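Long-range contacts in probable fimbrial chaperone YadV (Escherichia coli K-12, PDB 5GHU), which probably acts as a periplasmic chaperone that helps fold pilin subunits for fimbria assembly and could contribute to adhesion to surfaces: residues 21-26 / 60-65; 53-58 / 68-73. All coordinates share one frame; numbering follows the deposited sequence.

Contact 1 (21-26 / 60-65); sequences VRLENK and SRIDAK
N25 reaches across to the chain at I62–D63 with its carboxamide. Its CG stands anti to the backbone N (chi1 -177°), which carries the amide toward the 60-65 backbone, and ND2 donates to O of I62 at 2.9 Å. The acceptor lies in the amide plane of N25 and the bond is fairly straight at the hydrogen, but the nitrogen sits about 43° above the carbonyl plane of I62 and so is not on a lone pair. Outside the two segments ND2 also donates to O of N29, and OD1 accepts from N of G27; with both ends of the amide bonded, its rotation is fixed. The methylene behind it is packed as well: CB of N25 lies 3.6 Å from CG2 of I62 and 3.4 Å from O of D63. I62 splits its two branches along the strand, CG2 against N25 and CD1 against L23, whose CB is 4.1 Å from that methyl. Both apolar side chains also touch V33 of strand 31-38, inside the immunoglobulin-like N-terminal domain of this PapD-family chaperone. Here strands 19-25 and 53-62 are not paired with each other; strand 67-74 runs between them in the sheet order, and the contact closes over its beginning, where the chain turns after I62. In that turn K65, with a positive phi of 64°, gives its backbone N to O of N25 (2.8 Å, bent at the hydrogen). Its side chain, folded at chi2 and extended beyond, brings NZ to O of K26 at 2.8 Å, again from above the carbonyl plane. Within strand 19-25, R22 forms a side-on salt bridge with E24, NE and NH1 both reaching OE2 from one face of the carboxylate.

Contact 2 (53-58 / 68-73); sequences FTATPP and QTIKLM
F53 opens the pairing with its CA in a CH...O contact to O of M73, at 3.1 Å, while CB and CD2 of F53 lie near the same carbonyl oxygen. T54 follows as an antiparallel hydrogen-bonded pair with M73: N of T54 donates to O of M73 at 2.8 Å, and N of M73 returns a bond to O of T54. Beside this pair the two side chains lie alongside, OG1 of T54 being 3.6 Å from CB of M73. T54 holds OG1 between backbone N and carbonyl carbon (chi1 56°), where it bonds to a water that donates to O of K71. A55, in a non-hydrogen-bonded pair with L72, turns to the other face, where its CB meets CD2 of L72 at 3.5 Å and CG2 of I70 at 4.0 Å. T56 pairs with K71 in the same hydrogen-bonded way as T54 with M73, and in one of its two conformers its OG1 reaches the same water. P57, after a cis peptide bond, ends the regular pairing. Its CD packs 3.8 Å from CD1 of I70 and 3.7 Å from NE2 of Q68, whose chain, bent at chi2, folds back so that NE2 donates to the carbonyl of T69. Strands 53-62 and 67-74 thus form an antiparallel beta hairpin of the immunoglobulin-like N-terminal domain. Strand 67-74 is bonded on its far edge to strand 19-25, through Q68 and I70, while I70 and L72 also touch S35 and L37 of strand 31-38, and the F53 ring meets F88 and Y12 edge-to-face.

How the contacts relate
After the short strands 3-5 and 9-13, the chain lays down strand 19-25, then strand 31-38, before strand 53-62 brings both contacts into play. Contact 2 closes a short loop, the hairpin of strands 53-62 and 67-74; contact 1 closes a longer one, from 21-26 to 60-65, 34 residues apart at the nearest ends. Their segments alternate along the sequence, so the loops cross. Strand 67-74 lies between 19-25 and 53-62, and the contacts meet there: O of V21 probably bonds to N of I70, and N of L23 to O of Q68. Together they tie three neighbouring strands of the N-terminal domain, contact 2 along the hairpin and contact 1 across its turn, with centres about 14 Å apart.

Contact 1 (21-26 / 60-65)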
loop_
_atom_site.group_PDB
_atom_site.type_symbol
_atom_site.label_atom_id
_atom_site.label_comp_id
_atom_site.label_asym_id
_atom_site.label_seq_id
_atom_site.Cartn_x
_atom_site.Cartn_y
_atom_site.Cartn_z
ATOM N N VAL A 21 -14.288 -7.006 1.609
ATOM C CA VAL A 21 -13.923 -5.971 0.643
ATOM C C VAL A 21 -15.013 -5.958 -0.407
ATOM O O VAL A 21 -15.415 -7.012 -0.874
ATOM C CB VAL A 21 -12.576 -6.276 -0.045
ATOM C CG1 VAL A 21 -12.289 -5.244 -1.130
ATOM C CG2 VAL A 21 -11.467 -6.269 0.994
ATOM N N ARG A 22 -15.450 -4.779 -0.820
ATOM C CA ARG A 22 -16.544 -4.713 -1.790
ATOM C C ARG A 22 -16.061 -4.391 -3.207
ATOM O O ARG A 22 -15.211 -3.510 -3.404
ATOM C CB ARG A 22 -17.541 -3.656 -1.327
ATOM C CG ARG A 22 -18.718 -3.470 -2.245
ATOM C CD ARG A 22 -19.656 -4.672 -2.217
ATOM N NE ARG A 22 -20.797 -4.425 -3.101
ATOM C CZ ARG A 22 -21.920 -5.149 -3.094
ATOM N NH1 ARG A 22 -22.919 -4.866 -3.931
ATOM N NH2 ARG A 22 -22.021 -6.189 -2.266
ATOM N N LEU A 23 -16.587 -5.150 -4.163
ATOM C CA LEU A 23 -16.409 -4.910 -5.601
ATOM C C LEU A 23 -17.718 -4.396 -6.212
ATOM O O LEU A 23 -18.827 -4.880 -5.876
ATOM C CB LEU A 23 -16.012 -6.194 -6.308
ATOM C CG LEU A 23 -14.825 -6.918 -5.662
ATOM C CD1 LEU A 23 -14.549 -8.182 -6.476
ATOM C CD2 LEU A 23 -13.558 -6.012 -5.592
ATOM N N GLU A 24 -17.592 -3.495 -7.189
ATOM C CA GLU A 24 -18.748 -3.026 -7.957
ATOM C C GLU A 24 -18.399 -3.038 -9.427
ATOM O O GLU A 24 -17.309 -2.620 -9.795
ATOM C CB GLU A 24 -19.140 -1.618 -7.571
ATOM C CG GLU A 24 -19.596 -1.492 -6.124
ATOM C CD GLU A 24 -21.013 -2.072 -5.915
ATOM O OE1 GLU A 24 -21.793 -2.118 -6.883
ATOM O OE2 GLU A 24 -21.324 -2.485 -4.781
ATOM N N ASN A 25 -19.336 -3.473 -10.251
ATOM C CA ASN A 25 -19.185 -3.426 -11.706
ATOM C C ASN A 25 -19.839 -2.155 -12.225
ATOM O O ASN A 25 -21.059 -2.076 -12.329
ATOM C CB ASN A 25 -19.792 -4.671 -12.342
ATOM C CG ASN A 25 -19.593 -4.716 -13.854
ATOM O OD1 ASN A 25 -19.108 -3.748 -14.453
ATOM N ND2 ASN A 25 -20.001 -5.825 -14.480
ATOM N N LYS A 26 -19.028 -1.149 -12.523
ATOM C CA LYS A 26 -19.524 0.141 -13.003
ATOM C C LYS A 26 -19.800 0.122 -14.501
ATOM O O LYS A 26 -20.288 1.110 -15.042
ATOM C CB LYS A 26 -18.522 1.260 -12.700
ATOM C CG LYS A 26 -18.141 1.411 -11.227
ATOM C CD LYS A 26 -19.325 1.828 -10.357
ATOM C CE LYS A 26 -19.793 3.246 -10.689
ATOM N NZ LYS A 26 -21.025 3.667 -9.946
ATOM N N SER A 60 -16.427 -14.861 -9.255
ATOM C CA SER A 60 -17.837 -14.533 -9.300
ATOM C C SER A 60 -18.221 -13.892 -10.619
ATOM O O SER A 60 -17.370 -13.368 -11.341
ATOM C CB SER A 60 -18.216 -13.615 -8.127
ATOM O OG SER A 60 -17.216 -12.675 -7.857
ATOM N N ARG A 61 -19.510 -13.996 -10.954
ATOM C CA ARG A 61 -20.088 -13.243 -12.048
ATOM C C ARG A 61 -20.773 -12.009 -11.468
ATOM O O ARG A 61 -21.706 -12.142 -10.678
ATOM C CB ARG A 61 -21.095 -14.102 -12.837
ATOM C CG ARG A 61 -21.710 -13.404 -14.024
ATOM C CD ARG A 61 -22.364 -14.397 -15.006
ATOM N NE ARG A 61 -23.040 -15.515 -14.342
ATOM C CZ ARG A 61 -22.575 -16.766 -14.315
ATOM N NH1 ARG A 61 -21.430 -17.067 -14.917
ATOM N NH2 ARG A 61 -23.255 -17.721 -13.689
ATOM N N ILE A 62 -20.315 -10.827 -11.870
ATOM C CA ILE A 62 -20.875 -9.560 -11.396
ATOM C C ILE A 62 -21.566 -8.857 -12.554
ATOM O O ILE A 62 -20.909 -8.451 -13.520
ATOM C CB ILE A 62 -19.812 -8.644 -10.831
ATOM C CG1 ILE A 62 -18.901 -9.397 -9.853
ATOM C CG2 ILE A 62 -20.510 -7.456 -10.133
ATOM C CD1 ILE A 62 -17.776 -8.529 -9.194
ATOM N N ASP A 63 -22.888 -8.725 -12.476
ATOM C CA ASP A 63 -23.645 -8.106 -13.564
ATOM C C ASP A 63 -23.369 -6.629 -13.620
ATOM O O ASP A 63 -22.854 -6.058 -12.656
ATOM C CB ASP A 63 -25.132 -8.332 -13.375
ATOM C CG ASP A 63 -25.570 -9.655 -13.916
ATOM O OD1 ASP A 63 -24.889 -10.149 -14.831
ATOM O OD2 ASP A 63 -26.568 -10.207 -13.419
ATOM N N ALA A 64 -23.668 -6.022 -14.758
ATOM C CA ALA A 64 -23.530 -4.585 -14.909
ATOM C C ALA A 64 -24.256 -3.877 -13.769
ATOM O O ALA A 64 -25.405 -4.211 -13.449
ATOM C CB ALA A 64 -24.093 -4.130 -16.242
ATOM N N LYS A 65 -23.581 -2.905 -13.166
ATOM C CA LYS A 65 -24.188 -2.053 -12.150
ATOM C C LYS A 65 -24.582 -2.846 -10.917
ATOM O O LYS A 65 -25.416 -2.413 -10.134
ATOM C CB LYS A 65 -25.416 -1.331 -12.714
ATOM C CG LYS A 65 -25.178 -0.680 -14.059
ATOM C CD LYS A 65 -24.154 0.451 -13.996
ATOM C CE LYS A 65 -23.814 0.909 -15.422
ATOM N NZ LYS A 65 -22.852 2.041 -15.423
#

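Contact 2 (53-58 / 68-73)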
loop_
_atom_site.group_PDB
_atom_site.type_symbol
_atom_site.label_atom_id
_atom_site.label_comp_id
_atom_site.label_asym_id
_atom_site.label_seq_id
_atom_site.Cartn_x
_atom_site.Cartn_y
_atom_site.Cartn_z
ATOM N N PHE A 53 -4.175 -16.825 3.637
ATOM C CA PHE A 53 -5.499 -16.204 3.538
ATOM C C PHE A 53 -6.340 -16.951 2.503
ATOM O O PHE A 53 -5.808 -17.584 1.603
ATOM C CB PHE A 53 -5.412 -14.744 3.120
ATOM C CG PHE A 53 -4.736 -13.844 4.126
ATOM C CD1 PHE A 53 -3.361 -13.687 4.094
ATOM C CD2 PHE A 53 -5.480 -13.175 5.107
ATOM C CE1 PHE A 53 -2.711 -12.869 5.020
ATOM C CE2 PHE A 53 -4.838 -12.346 6.035
ATOM C CZ PHE A 53 -3.454 -12.191 5.972
ATOM N N THR A 54 -7.651 -16.866 2.634
ATOM C CA THR A 54 -8.559 -17.226 1.548
ATOM C C THR A 54 -9.365 -15.969 1.165
ATOM O O THR A 54 -9.493 -15.040 1.969
ATOM C CB THR A 54 -9.507 -18.364 1.937
ATOM O OG1 THR A 54 -10.242 -18.014 3.106
ATOM C CG2 THR A 54 -8.730 -19.638 2.226
ATOM N N ALA A 55 -9.849 -15.936 -0.073
ATOM C CA ALA A 55 -10.719 -14.857 -0.559
ATOM C C ALA A 55 -11.893 -15.533 -1.195
ATOM O O ALA A 55 -11.719 -16.305 -2.163
ATOM C CB ALA A 55 -9.986 -13.978 -1.559
ATOM N N THR A 56 -13.089 -15.292 -0.670
ATOM C CA THR A 56 -14.237 -16.001 -1.196
ATOM C C THR A 56 -15.411 -15.057 -1.436
ATOM O O THR A 56 -15.687 -14.153 -0.671
ATOM C CB THR A 56 -14.651 -17.137 -0.270
ATOM O OG1 THR A 56 -14.960 -16.596 1.010
ATOM C CG2 THR A 56 -13.504 -18.132 -0.126
ATOM N N PRO A 57 -16.079 -15.254 -2.568
ATOM C CA PRO A 57 -15.828 -16.285 -3.581
ATOM C C PRO A 57 -14.607 -15.919 -4.434
ATOM O O PRO A 57 -14.413 -14.760 -4.801
ATOM C CB PRO A 57 -17.127 -16.273 -4.401
ATOM C CG PRO A 57 -17.631 -14.877 -4.263
ATOM C CD PRO A 57 -17.253 -14.425 -2.900
ATOM N N PRO A 58 -13.793 -16.913 -4.778
ATOM C CA PRO A 58 -12.605 -16.617 -5.572
ATOM C C PRO A 58 -12.951 -16.245 -7.007
ATOM O O PRO A 58 -12.185 -15.527 -7.650
ATOM C CB PRO A 58 -11.817 -17.925 -5.506
ATOM C CG PRO A 58 -12.854 -18.957 -5.290
ATOM C CD PRO A 58 -13.856 -18.321 -4.384
ATOM N N GLN A 68 -20.393 -7.299 -5.473
ATOM C CA GLN A 68 -20.087 -8.552 -4.820
ATOM C C GLN A 68 -19.174 -8.234 -3.654
ATOM O O GLN A 68 -18.164 -7.556 -3.825
ATOM C CB GLN A 68 -19.361 -9.499 -5.790
ATOM C CG GLN A 68 -18.876 -10.813 -5.176
ATOM C CD GLN A 68 -20.026 -11.668 -4.711
ATOM O OE1 GLN A 68 -20.932 -11.988 -5.496
ATOM N NE2 GLN A 68 -20.023 -12.030 -3.435
ATOM N N THR A 69 -19.519 -8.726 -2.474
ATOM C CA THR A 69 -18.610 -8.641 -1.343
ATOM C C THR A 69 -17.691 -9.854 -1.307
ATOM O O THR A 69 -18.149 -10.984 -1.429
ATOM C CB THR A 69 -19.379 -8.540 -0.043
ATOM O OG1 THR A 69 -20.126 -7.333 -0.093
ATOM C CG2 THR A 69 -18.413 -8.443 1.142
ATOM N N ILE A 70 -16.383 -9.598 -1.117
ATOM C CA ILE A 70 -15.398 -10.676 -1.025
ATOM C C ILE A 70 -14.983 -10.792 0.434
ATOM O O ILE A 70 -14.597 -9.816 1.041
ATOM C CB ILE A 70 -14.160 -10.398 -1.896
ATOM C CG1 ILE A 70 -14.592 -10.147 -3.347
ATOM C CG2 ILE A 70 -13.124 -11.545 -1.801
ATOM C CD1 ILE A 70 -15.319 -11.324 -4.063
ATOM N N LYS A 71 -15.009 -11.995 0.972
ATOM C CA LYS A 71 -14.616 -12.189 2.356
ATOM C C LYS A 71 -13.156 -12.649 2.382
ATOM O O LYS A 71 -12.782 -13.652 1.742
ATOM C CB LYS A 71 -15.553 -13.222 3.029
ATOM C CG LYS A 71 -15.049 -13.725 4.387
ATOM C CD LYS A 71 -16.031 -14.690 5.024
ATOM C CE LYS A 71 -17.257 -13.952 5.542
ATOM N NZ LYS A 71 -18.182 -14.854 6.297
ATOM N N LEU A 72 -12.318 -11.921 3.110
ATOM C CA LEU A 72 -10.905 -12.280 3.216
ATOM C C LEU A 72 -10.700 -12.888 4.580
ATOM O O LEU A 72 -11.150 -12.335 5.584
ATOM C CB LEU A 72 -10.003 -11.068 3.035
ATOM C CG LEU A 72 -10.267 -10.271 1.770
ATOM C CD1 LEU A 72 -9.386 -8.980 1.828
ATOM C CD2 LEU A 72 -10.015 -11.117 0.494
ATOM N N MET A 73 -10.037 -14.031 4.629
ATOM C CA MET A 73 -9.956 -14.764 5.882
ATOM C C MET A 73 -8.547 -15.303 6.144
ATOM O O MET A 73 -7.997 -16.020 5.316
ATOM C CB MET A 73 -10.957 -15.904 5.882
ATOM C CG MET A 73 -11.014 -16.554 7.205
ATOM S SD MET A 73 -12.314 -17.797 7.331
ATOM C CE MET A 73 -13.805 -16.910 6.955
HETATM O O HOH W 1 -12.417 -16.288 2.651
HETATM O O HOH W 2 -18.635 -12.977 0.468
#